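PDB 5UI9: oxidoreductase protein from Agrobacterium radiobacter, which binds NAD+ and a small dihydroxy acid side by side and probably catalyses NAD-dependent oxidation or reduction, as in the GFO/IDH/MocA family. Local coordinates for residues 25-30 and 297-302; 17-22 and 290-295; 326-331 and 337-342; 216-219 and 225-228. All coordinates share one frame; numbering follows the deposited sequence.

Interactions 1 and 2 hold the same two elements, helices 17-26 and 289-308, and are linked by a probable hydrogen bond from Q299 to the carbonyl of Q20. Interaction 2 is wholly buried near the cofactor and joins the helices through one amide pair and a valine, whereas interaction 1, partly open to solvent, uses a glutamine to grip the backbone beside a magnesium ion. Interactions 3 and 4 lie beyond the chain's centre, their centres 29 to 34 Å from those of the first two. Both are buried, reach the mixed sheet and touch through A329 and I216. Interaction 3 is apolar helix-on-strand packing; interaction 4 is a hydrogen-bonded hairpin at the subunit interface.

Interaction 1. Residues 25-30 and 297-302; sequences KDVKGA and AIQQHW. With MG (magnesium ion), chain E.
The amide of Q300 takes hold of K28 at both ends of that residue's backbone: its NE2 donates to K28 O at 2.8 Å, while its OE1 accepts from K28 N at 2.9 Å. This pairing ties helix 289-308 to the turn that leads from helix 17-26 into strand 30-36, in the Rossmann fold that binds NAD. The first bond is nearly straight, 174° at the hydrogen, with the acceptor lying in the amide plane of Q300; both bonds use an in-plane lone pair of the accepting carbonyl. A glutamine suits the place because one flat group offers a donor and an acceptor together. With CG anti to the backbone N (chi1 -168°) and a bend at chi2, its chain swings the amide over to the turn. NE2 also donates to D304 OD1, a second bond that helps fix the rotation of the amide.

V27, the first residue to leave the helix, fills the buried side. Its CG2 meets Q299 CB at 3.8 Å, the two side chains crossing at about a right angle, and its CG1 lies 3.7 Å from Q300 OE1, so the branched valine packs against both glutamines. The polar end of Q299 turns elsewhere, to the carbonyl of Q20. K28 lends mainly its backbone, and its exposed amine end leads away from the contact. Carbonyls from the last turn of helix 17-26 and from the turn after it serve a metal: W24 O, V27 O and A30 O all bind the magnesium ion, A30 O at 2.2 Å, and a water joins them at 2.3 Å from the magnesium.

Interaction 2. Residues 17-22 and 290-295; sequences AVNQMH and NIQESV
N19 and V295 give up most of the surface here, with Q292 third, and each of the three faces a partner on the opposite helix. N19 is directed from helix 17-26 toward helix 289-308, and its OD1 accepts from Q292 NE2 at 2.7 Å. The bond is almost linear, 176° at the hydrogen. The acceptor lies in the amide plane of Q292, yet the donor is tilted 32° from the carbonyl plane of N19, and the two amide planes stand nearly perpendicular. The extended chain beyond CG carries NE2 across; Q292 CG itself lies 3.4 Å from N19 OD1. The other end of the Q292 amide is occupied as well: OE1 accepts from the backbone N of S285. Amides suit this buried interface because each can offer the other a polar partner.

Helix 17-26 follows the glycine-rich turn of the Rossmann fold, and here it meets a helix from far along the chain, the short segments crossing at -50° with axes 9.4 Å apart. I291, one turn before V295, touches both NAD and the bound dihydroxy acid. V295 supplies a compact apolar surface. Its CG1, placed anti to the backbone N, rests 3.9 Å from Q20 CA and equally far from N19 O. The aliphatic CG of Q20 lies across it, 4.0 Å from V295 CG1, while the amide beyond is held by D72 and Q97.

Interaction 3. Residues 326-331 and 337-342; sequences VEAAYE and RTVDIG
A328 and I341 meet more closely than two carbons usually do, A328 CB lying 3.4 Å from I341 CD1. Next to them A328 CB also rests against V339 CG1, at 3.8 Å, so the small methyl of the helix is touched by two branched side chains from the segment that follows it. Alanine suits the spot because a short side chain lets the backbone of helix 316-335 come close, with CA atoms of A328 and V339 6.1 Å apart. I341 starts off alongside the helix; with CG1 anti to the carbonyl carbon, the bend at chi2 (-54°) turns CD1 onto A328. V339 divides its branches: CG1 goes to the alanine methyl, and CG2 sits 3.7 Å from A328 O.

The looser side lies one helical turn on. There the exposed E331 runs out with an extended chain past V339, crossing it at a slant, and approaches no nearer than 4.0 Å, from OE2 to V339 CG2. The meeting is only van der Waals contact, on the solvent side. D340, between the two apolar residues, turns away from the helix and is exposed, as expected where neighbours on a short strand face opposite ways. Backbone hydrogen bonds between V339 and L197 and between I341 and A195 place this strand outermost in the mixed sheet within this chain. The result is a helix-turn-strand connection: after helix 316-335 the chain doubles back to add a short strand beside strand 194-202.

Interaction 4. Residues 216-219 and 225-228; sequences ILLD and TSIV
I216-D219 and T225-V228 run antiparallel as neighbouring strands of a beta hairpin, their axes 4.7 Å apart, and four backbone hydrogen bonds join them within the hydrogen-bonded pairs I216-V228 and L218-S226. The shortest is L218 N to S226 O, 2.7 Å and nearly straight at 178°. Both strands belong to the mixed sheet of the GFO/IDH/MocA C-terminal domain.

On the face carrying I216, L218, S226 and V228, leucine and valine cross at a slant, L218 CD1 3.8 Å from V228 CG2. The same L218 CD1 comes 3.2 Å from S226 OG. That hydroxyl sits between the backbone N and the carbonyl carbon (chi1 83°), and its polar partner is H220 NE2, at the end of the same strand as L218. Helix 175-191 packs on this face, which accounts for its mostly apolar residues.

L217 and I227 hold the other face, where L217 CD1 and I227 CD1 are tight at 3.4 Å. L217 CD1 also touches T225 CG2 at 3.7 Å, so the methyl of the threonine extends the apolar patch. The second subunit covers this side: I227 packs on I227 of the second subunit, and L217 and T225 on T215 of that subunit. Near the hairpin's turn the chemistry becomes polar. A water donates to D219 OD1 at 2.6 Å and is hydrogen-bonded to T225 OG1 as well, while D219 OD1 also forms a salt bridge to R200 of the second subunit. That guanidinium, from the other chain, would probably favour a charged D219 carboxylate, so apolar packing between the subunits gives way to polar contacts toward the turn.

Interaction 1. Residues 25-30 and 297-302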
loop_
_atom_site.group_PDB
_atom_site.type_symbol
_atom_site.label_atom_id
_atom_site.label_comp_id
_atom_site.label_asym_id
_atom_site.label_seq_id
_atom_site.Cartn_x
_atom_site.Cartn_y
_atom_site.Cartn_z
ATOM N N LYS A 25 3.921 -1.470 38.533
ATOM C CA LYS A 25 3.663 -0.600 39.681
ATOM C C LYS A 25 2.296 0.082 39.531
ATOM O O LYS A 25 1.484 0.027 40.452
ATOM C CB LYS A 25 4.817 0.406 39.854
ATOM C CG LYS A 25 4.677 1.385 41.017
ATOM C CD LYS A 25 5.944 1.490 41.873
ATOM C CE LYS A 25 7.213 1.835 41.091
ATOM N NZ LYS A 25 7.068 3.061 40.266
ATOM N N ASP A 26 2.039 0.668 38.358
ATOM C CA ASP A 26 0.734 1.280 38.034
ATOM C C ASP A 26 -0.439 0.294 37.957
ATOM O O ASP A 26 -1.571 0.697 38.156
ATOM C CB ASP A 26 0.782 2.025 36.684
ATOM C CG ASP A 26 1.581 3.324 36.729
ATOM O OD1 ASP A 26 1.948 3.811 37.822
ATOM O OD2 ASP A 26 1.838 3.870 35.631
ATOM N N VAL A 27 -0.191 -0.969 37.614
ATOM C CA VAL A 27 -1.277 -1.955 37.512
ATOM C C VAL A 27 -1.954 -2.114 38.874
ATOM O O VAL A 27 -1.276 -2.269 39.890
ATOM C CB VAL A 27 -0.777 -3.345 37.024
ATOM C CG1 VAL A 27 -1.828 -4.436 37.258
ATOM C CG2 VAL A 27 -0.379 -3.297 35.547
ATOM N N LYS A 28 -3.282 -2.088 38.867
ATOM C CA LYS A 28 -4.077 -2.381 40.054
ATOM C C LYS A 28 -4.439 -3.867 40.128
ATOM O O LYS A 28 -4.996 -4.432 39.183
ATOM C CB LYS A 28 -5.330 -1.493 40.100
ATOM C CG LYS A 28 -5.028 -0.111 40.670
ATOM C CD LYS A 28 -5.969 0.972 40.162
ATOM C CE LYS A 28 -5.571 2.338 40.707
ATOM N NZ LYS A 28 -5.892 3.418 39.736
ATOM N N GLY A 29 -4.111 -4.478 41.268
ATOM C CA GLY A 29 -4.351 -5.894 41.516
ATOM C C GLY A 29 -3.135 -6.782 41.303
ATOM O O GLY A 29 -3.245 -8.006 41.410
ATOM N N ALA A 30 -1.978 -6.182 41.006
ATOM C CA ALA A 30 -0.744 -6.946 40.823
ATOM C C ALA A 30 0.511 -6.096 41.007
ATOM O O ALA A 30 0.485 -4.873 40.804
ATOM C CB ALA A 30 -0.730 -7.610 39.451
ATOM N N ALA A 297 -1.823 -1.022 29.599
ATOM C CA ALA A 297 -3.108 -1.561 29.128
ATOM C C ALA A 297 -3.106 -3.087 29.071
ATOM O O ALA A 297 -4.006 -3.733 29.617
ATOM C CB ALA A 297 -3.471 -0.978 27.760
ATOM N N ILE A 298 -2.084 -3.665 28.438
ATOM C CA ILE A 298 -2.019 -5.122 28.299
ATOM C C ILE A 298 -1.742 -5.813 29.641
ATOM O O ILE A 298 -2.258 -6.898 29.881
ATOM C CB ILE A 298 -1.029 -5.583 27.191
ATOM C CG1 ILE A 298 -1.417 -6.977 26.681
ATOM C CG2 ILE A 298 0.410 -5.561 27.669
ATOM C CD1 ILE A 298 -0.506 -7.531 25.609
ATOM N N GLN A 299 -0.938 -5.192 30.505
ATOM C CA GLN A 299 -0.647 -5.774 31.822
ATOM C C GLN A 299 -1.832 -5.662 32.800
ATOM O O GLN A 299 -2.052 -6.570 33.606
ATOM C CB GLN A 299 0.659 -5.200 32.393
ATOM C CG GLN A 299 1.874 -5.709 31.610
ATOM C CD GLN A 299 3.223 -5.213 32.107
ATOM O OE1 GLN A 299 4.241 -5.532 31.500
ATOM N NE2 GLN A 299 3.244 -4.454 33.209
ATOM N N GLN A 300 -2.613 -4.585 32.707
ATOM C CA GLN A 300 -3.898 -4.513 33.419
ATOM C C GLN A 300 -4.889 -5.534 32.870
ATOM O O GLN A 300 -5.632 -6.157 33.640
ATOM C CB GLN A 300 -4.525 -3.109 33.344
ATOM C CG GLN A 300 -5.698 -2.899 34.306
ATOM C CD GLN A 300 -5.269 -2.964 35.754
ATOM O OE1 GLN A 300 -4.543 -2.096 36.222
ATOM N NE2 GLN A 300 -5.700 -4.002 36.471
ATOM N N HIS A 301 -4.912 -5.683 31.546
ATOM C CA HIS A 301 -5.764 -6.672 30.884
ATOM C C HIS A 301 -5.434 -8.080 31.388
ATOM O O HIS A 301 -6.334 -8.808 31.813
ATOM C CB HIS A 301 -5.623 -6.566 29.361
ATOM C CG HIS A 301 -6.316 -7.652 28.599
ATOM N ND1 HIS A 301 -7.672 -7.642 28.351
ATOM C CD2 HIS A 301 -5.833 -8.764 27.996
ATOM C CE1 HIS A 301 -7.997 -8.708 27.642
ATOM N NE2 HIS A 301 -6.898 -9.406 27.413
ATOM N N TRP A 302 -4.151 -8.440 31.367
ATOM C CA TRP A 302 -3.686 -9.719 31.927
ATOM C C TRP A 302 -4.199 -9.940 33.352
ATOM O O TRP A 302 -4.757 -10.992 33.659
ATOM C CB TRP A 302 -2.154 -9.794 31.927
ATOM C CG TRP A 302 -1.592 -10.899 32.808
ATOM C CD1 TRP A 302 -1.148 -10.779 34.102
ATOM C CD2 TRP A 302 -1.436 -12.278 32.459
ATOM N NE1 TRP A 302 -0.735 -12.003 34.579
ATOM C CE2 TRP A 302 -0.897 -12.940 33.590
ATOM C CE3 TRP A 302 -1.700 -13.021 31.302
ATOM C CZ2 TRP A 302 -0.599 -14.315 33.587
ATOM C CZ3 TRP A 302 -1.415 -14.386 31.302
ATOM C CH2 TRP A 302 -0.869 -15.018 32.439
HETATM MG MG MG E . 0.822 -2.664 40.854
HETATM O O HOH W 1 -0.100 -2.091 42.918
#

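Interaction 2. Residues 17-22 and 290-295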
loop_
_atom_site.group_PDB
_atom_site.type_symbol
_atom_site.label_atom_id
_atom_site.label_comp_id
_atom_site.label_asym_id
_atom_site.label_seq_id
_atom_site.Cartn_x
_atom_site.Cartn_y
_atom_site.Cartn_z
ATOM N N ALA A 17 12.156 -4.309 29.535
ATOM C CA ALA A 17 11.572 -4.719 30.826
ATOM C C ALA A 17 11.424 -3.589 31.845
ATOM O O ALA A 17 10.566 -3.668 32.714
ATOM C CB ALA A 17 12.378 -5.851 31.441
ATOM N N VAL A 18 12.254 -2.549 31.737
ATOM C CA VAL A 18 12.133 -1.360 32.591
ATOM C C VAL A 18 10.738 -0.736 32.435
ATOM O O VAL A 18 10.151 -0.296 33.424
ATOM C CB VAL A 18 13.249 -0.320 32.289
ATOM C CG1 VAL A 18 13.029 0.983 33.066
ATOM C CG2 VAL A 18 14.628 -0.907 32.604
ATOM N N ASN A 19 10.210 -0.727 31.204
ATOM C CA ASN A 19 8.842 -0.253 30.938
ATOM C C ASN A 19 7.805 -1.165 31.575
ATOM O O ASN A 19 6.817 -0.690 32.116
ATOM C CB ASN A 19 8.540 -0.156 29.440
ATOM C CG ASN A 19 9.441 0.822 28.723
ATOM O OD1 ASN A 19 9.475 2.006 29.048
ATOM N ND2 ASN A 19 10.181 0.326 27.739
ATOM N N GLN A 20 8.026 -2.473 31.484
ATOM C CA GLN A 20 7.109 -3.448 32.069
ATOM C C GLN A 20 7.080 -3.330 33.597
ATOM O O GLN A 20 6.009 -3.398 34.199
ATOM C CB GLN A 20 7.448 -4.873 31.605
ATOM C CG GLN A 20 7.183 -5.063 30.117
ATOM C CD GLN A 20 7.537 -6.431 29.575
ATOM O OE1 GLN A 20 8.022 -6.537 28.448
ATOM N NE2 GLN A 20 7.276 -7.482 30.348
ATOM N N MET A 21 8.252 -3.107 34.197
ATOM C CA MET A 21 8.377 -2.861 35.640
ATOM C C MET A 21 7.677 -1.584 36.107
ATOM O O MET A 21 6.991 -1.598 37.135
ATOM C CB MET A 21 9.856 -2.817 36.061
ATOM C CG MET A 21 10.575 -4.157 35.970
ATOM S SD MET A 21 9.942 -5.457 37.054
ATOM C CE MET A 21 10.331 -4.762 38.668
ATOM N N HIS A 22 7.848 -0.484 35.368
ATOM C CA HIS A 22 7.101 0.749 35.660
ATOM C C HIS A 22 5.606 0.469 35.611
ATOM O O HIS A 22 4.870 0.825 36.534
ATOM C CB HIS A 22 7.410 1.872 34.662
ATOM C CG HIS A 22 8.701 2.592 34.912
ATOM N ND1 HIS A 22 8.956 3.275 36.080
ATOM C CD2 HIS A 22 9.782 2.786 34.121
ATOM C CE1 HIS A 22 10.154 3.830 36.011
ATOM N NE2 HIS A 22 10.676 3.549 34.832
ATOM N N ASN A 290 3.567 6.133 23.378
ATOM C CA ASN A 290 2.438 5.359 22.858
ATOM C C ASN A 290 2.566 3.875 23.227
ATOM O O ASN A 290 1.600 3.275 23.693
ATOM C CB ASN A 290 2.327 5.523 21.334
ATOM C CG ASN A 290 1.087 4.865 20.743
ATOM O OD1 ASN A 290 0.122 4.547 21.445
ATOM N ND2 ASN A 290 1.107 4.666 19.432
ATOM N N ILE A 291 3.757 3.305 23.017
ATOM C CA ILE A 291 4.043 1.907 23.364
ATOM C C ILE A 291 3.960 1.724 24.877
ATOM O O ILE A 291 3.373 0.750 25.371
ATOM C CB ILE A 291 5.429 1.456 22.821
ATOM C CG1 ILE A 291 5.409 1.409 21.282
ATOM C CG2 ILE A 291 5.839 0.094 23.391
ATOM C CD1 ILE A 291 6.764 1.167 20.645
ATOM N N GLN A 292 4.540 2.671 25.606
ATOM C CA GLN A 292 4.560 2.616 27.060
ATOM C C GLN A 292 3.167 2.592 27.695
ATOM O O GLN A 292 2.935 1.824 28.631
ATOM C CB GLN A 292 5.417 3.758 27.610
ATOM C CG GLN A 292 6.903 3.511 27.377
ATOM C CD GLN A 292 7.762 4.733 27.635
ATOM O OE1 GLN A 292 7.413 5.850 27.242
ATOM N NE2 GLN A 292 8.904 4.528 28.273
ATOM N N GLU A 293 2.241 3.401 27.175
ATOM C CA GLU A 293 0.840 3.334 27.604
ATOM C C GLU A 293 0.252 1.947 27.354
ATOM O O GLU A 293 -0.457 1.415 28.212
ATOM C CB GLU A 293 -0.036 4.372 26.893
ATOM C CG GLU A 293 -1.472 4.408 27.430
ATOM C CD GLU A 293 -2.381 5.392 26.714
ATOM O OE1 GLU A 293 -2.086 5.791 25.573
ATOM O OE2 GLU A 293 -3.409 5.782 27.300
ATOM N N SER A 294 0.530 1.377 26.180
ATOM C CA SER A 294 -0.031 0.076 25.818
ATOM C C SER A 294 0.493 -1.076 26.690
ATOM O O SER A 294 -0.180 -2.089 26.840
ATOM C CB SER A 294 0.202 -0.222 24.334
ATOM O OG SER A 294 1.541 -0.582 24.063
ATOM N N VAL A 295 1.689 -0.904 27.253
ATOM C CA VAL A 295 2.271 -1.862 28.196
ATOM C C VAL A 295 1.403 -1.924 29.454
ATOM O O VAL A 295 1.100 -3.004 29.933
ATOM C CB VAL A 295 3.737 -1.498 28.576
ATOM C CG1 VAL A 295 4.269 -2.413 29.671
ATOM C CG2 VAL A 295 4.658 -1.539 27.359
#

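Interaction 3. Residues 326-331 and 337-342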
loop_
_atom_site.group_PDB
_atom_site.type_symbol
_atom_site.label_atom_id
_atom_site.label_comp_id
_atom_site.label_asym_id
_atom_site.label_seq_id
_atom_site.Cartn_x
_atom_site.Cartn_y
_atom_site.Cartn_z
ATOM N N VAL A 326 4.012 -14.307 10.136
ATOM C CA VAL A 326 5.440 -13.963 10.126
ATOM C C VAL A 326 6.253 -15.035 9.392
ATOM O O VAL A 326 7.035 -14.720 8.494
ATOM C CB VAL A 326 6.000 -13.747 11.555
ATOM C CG1 VAL A 326 7.527 -13.656 11.560
ATOM C CG2 VAL A 326 5.399 -12.492 12.170
ATOM N N GLU A 327 6.059 -16.293 9.777
ATOM C CA GLU A 327 6.777 -17.407 9.159
ATOM C C GLU A 327 6.397 -17.556 7.673
ATOM O O GLU A 327 7.257 -17.822 6.838
ATOM C CB GLU A 327 6.530 -18.702 9.948
ATOM C CG GLU A 327 7.375 -19.884 9.494
ATOM C CD GLU A 327 7.458 -20.984 10.539
ATOM O OE1 GLU A 327 8.042 -20.729 11.615
ATOM O OE2 GLU A 327 6.937 -22.099 10.289
ATOM N N ALA A 328 5.117 -17.355 7.356
ATOM C CA ALA A 328 4.644 -17.369 5.973
ATOM C C ALA A 328 5.255 -16.247 5.128
ATOM O O ALA A 328 5.539 -16.452 3.953
ATOM C CB ALA A 328 3.127 -17.283 5.931
ATOM N N ALA A 329 5.443 -15.070 5.723
ATOM C CA ALA A 329 6.052 -13.937 5.031
ATOM C C ALA A 329 7.507 -14.191 4.649
ATOM O O ALA A 329 7.913 -13.869 3.529
ATOM C CB ALA A 329 5.929 -12.667 5.863
ATOM N N TYR A 330 8.283 -14.772 5.567
ATOM C CA TYR A 330 9.670 -15.161 5.265
ATOM C C TYR A 330 9.730 -16.226 4.174
ATOM O O TYR A 330 10.523 -16.109 3.234
ATOM C CB TYR A 330 10.416 -15.630 6.524
ATOM C CG TYR A 330 10.898 -14.482 7.387
ATOM C CD1 TYR A 330 11.888 -13.620 6.927
ATOM C CD2 TYR A 330 10.349 -14.242 8.650
ATOM C CE1 TYR A 330 12.329 -12.556 7.694
ATOM C CE2 TYR A 330 10.789 -13.178 9.433
ATOM C CZ TYR A 330 11.782 -12.338 8.945
ATOM O OH TYR A 330 12.226 -11.273 9.694
ATOM N N GLU A 331 8.886 -17.250 4.301
ATOM C CA GLU A 331 8.754 -18.293 3.275
ATOM C C GLU A 331 8.458 -17.678 1.907
ATOM O O GLU A 331 9.189 -17.919 0.947
ATOM C CB GLU A 331 7.654 -19.289 3.657
ATOM C CG GLU A 331 7.541 -20.508 2.749
ATOM C CD GLU A 331 6.477 -21.504 3.207
ATOM O OE1 GLU A 331 6.191 -21.594 4.428
ATOM O OE2 GLU A 331 5.921 -22.208 2.333
ATOM N N ARG A 337 6.448 -17.150 -3.763
ATOM C CA ARG A 337 5.153 -17.812 -3.908
ATOM C C ARG A 337 4.154 -17.344 -2.834
ATOM O O ARG A 337 4.544 -16.923 -1.739
ATOM C CB ARG A 337 5.344 -19.333 -3.827
ATOM N N THR A 338 2.868 -17.411 -3.166
ATOM C CA THR A 338 1.794 -17.184 -2.203
ATOM C C THR A 338 1.729 -18.381 -1.249
ATOM O O THR A 338 1.929 -19.522 -1.667
ATOM C CB THR A 338 0.442 -16.987 -2.922
ATOM O OG1 THR A 338 0.549 -15.894 -3.842
ATOM C CG2 THR A 338 -0.690 -16.699 -1.930
ATOM N N VAL A 339 1.457 -18.115 0.028
ATOM C CA VAL A 339 1.452 -19.152 1.064
ATOM C C VAL A 339 0.057 -19.275 1.673
ATOM O O VAL A 339 -0.555 -18.271 2.030
ATOM C CB VAL A 339 2.493 -18.851 2.170
ATOM C CG1 VAL A 339 2.418 -19.878 3.295
ATOM C CG2 VAL A 339 3.895 -18.822 1.581
ATOM N N ASP A 340 -0.416 -20.516 1.798
ATOM C CA ASP A 340 -1.683 -20.831 2.457
ATOM C C ASP A 340 -1.461 -20.853 3.971
ATOM O O ASP A 340 -0.685 -21.665 4.478
ATOM C CB ASP A 340 -2.195 -22.197 1.971
ATOM C CG ASP A 340 -3.596 -22.538 2.482
ATOM O OD1 ASP A 340 -3.969 -22.150 3.612
ATOM O OD2 ASP A 340 -4.326 -23.234 1.747
ATOM N N ILE A 341 -2.174 -19.984 4.685
ATOM C CA ILE A 341 -2.035 -19.876 6.139
ATOM C C ILE A 341 -2.735 -21.038 6.847
ATOM O O ILE A 341 -2.190 -21.595 7.806
ATOM C CB ILE A 341 -2.569 -18.523 6.665
ATOM C CG1 ILE A 341 -1.830 -17.348 5.992
ATOM C CG2 ILE A 341 -2.447 -18.438 8.184
ATOM C CD1 ILE A 341 -0.316 -17.396 6.104
ATOM N N GLY A 342 -3.929 -21.399 6.371
ATOM C CA GLY A 342 -4.689 -22.532 6.908
ATOM C C GLY A 342 -3.903 -23.832 6.969
ATOM O O GLY A 342 -3.994 -24.569 7.953
#

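Interaction 4. Residues 216-219 and 225-228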
loop_
_atom_site.group_PDB
_atom_site.type_symbol
_atom_site.label_atom_id
_atom_site.label_comp_id
_atom_site.label_asym_id
_atom_site.label_seq_id
_atom_site.Cartn_x
_atom_site.Cartn_y
_atom_site.Cartn_z
ATOM N N ILE A 216 3.807 -6.772 2.280
ATOM C CA ILE A 216 3.013 -7.991 2.393
ATOM C C ILE A 216 1.587 -7.722 1.910
ATOM O O ILE A 216 0.977 -6.728 2.299
ATOM C CB ILE A 216 2.976 -8.500 3.856
ATOM C CG1 ILE A 216 4.395 -8.599 4.432
ATOM C CG2 ILE A 216 2.264 -9.851 3.946
ATOM C CD1 ILE A 216 4.466 -9.039 5.878
ATOM N N LEU A 217 1.067 -8.618 1.073
ATOM C CA LEU A 217 -0.311 -8.559 0.579
ATOM C C LEU A 217 -1.131 -9.662 1.252
ATOM O O LEU A 217 -0.802 -10.836 1.117
ATOM C CB LEU A 217 -0.323 -8.757 -0.935
ATOM C CG LEU A 217 -1.648 -8.760 -1.700
ATOM C CD1 LEU A 217 -2.419 -7.461 -1.545
ATOM C CD2 LEU A 217 -1.363 -9.021 -3.175
ATOM N N LEU A 218 -2.197 -9.281 1.956
ATOM C CA LEU A 218 -3.027 -10.225 2.720
ATOM C C LEU A 218 -4.389 -10.451 2.080
ATOM O O LEU A 218 -5.068 -9.503 1.717
ATOM C CB LEU A 218 -3.253 -9.705 4.137
ATOM C CG LEU A 218 -2.040 -9.439 5.037
ATOM C CD1 LEU A 218 -2.493 -8.922 6.402
ATOM C CD2 LEU A 218 -1.176 -10.681 5.205
ATOM N N ASP A 219 -4.788 -11.712 1.965
ATOM C CA ASP A 219 -6.152 -12.070 1.588
ATOM C C ASP A 219 -6.841 -12.579 2.851
ATOM O O ASP A 219 -6.540 -13.673 3.325
ATOM C CB ASP A 219 -6.124 -13.125 0.490
ATOM C CG ASP A 219 -5.223 -12.718 -0.680
ATOM O OD1 ASP A 219 -5.475 -11.652 -1.285
ATOM O OD2 ASP A 219 -4.262 -13.455 -1.004
ATOM N N THR A 225 -9.052 -7.439 1.413
ATOM C CA THR A 225 -7.656 -7.432 1.001
ATOM C C THR A 225 -6.948 -6.366 1.815
ATOM O O THR A 225 -7.512 -5.300 2.050
ATOM C CB THR A 225 -7.520 -7.064 -0.485
ATOM O OG1 THR A 225 -8.272 -7.982 -1.278
ATOM C CG2 THR A 225 -6.058 -7.084 -0.932
ATOM N N SER A 226 -5.719 -6.634 2.240
ATOM C CA SER A 226 -4.923 -5.596 2.879
ATOM C C SER A 226 -3.448 -5.622 2.480
ATOM O O SER A 226 -2.932 -6.632 1.987
ATOM C CB SER A 226 -5.097 -5.623 4.403
ATOM O OG SER A 226 -4.268 -6.589 5.007
ATOM N N ILE A 227 -2.812 -4.466 2.665
ATOM C CA ILE A 227 -1.377 -4.289 2.530
ATOM C C ILE A 227 -0.787 -4.011 3.911
ATOM O O ILE A 227 -1.268 -3.134 4.633
ATOM C CB ILE A 227 -1.047 -3.093 1.608
ATOM C CG1 ILE A 227 -1.562 -3.343 0.181
ATOM C CG2 ILE A 227 0.449 -2.785 1.595
ATOM C CD1 ILE A 227 -0.930 -4.528 -0.526
ATOM N N VAL A 228 0.246 -4.767 4.270
ATOM C CA VAL A 228 1.085 -4.463 5.420
ATOM C C VAL A 228 2.449 -4.083 4.867
ATOM O O VAL A 228 3.137 -4.915 4.261
ATOM C CB VAL A 228 1.205 -5.656 6.376
ATOM C CG1 VAL A 228 2.239 -5.380 7.464
ATOM C CG2 VAL A 228 -0.150 -5.947 6.992
HETATM O O HOH W 2 -7.895 -10.594 -1.116
#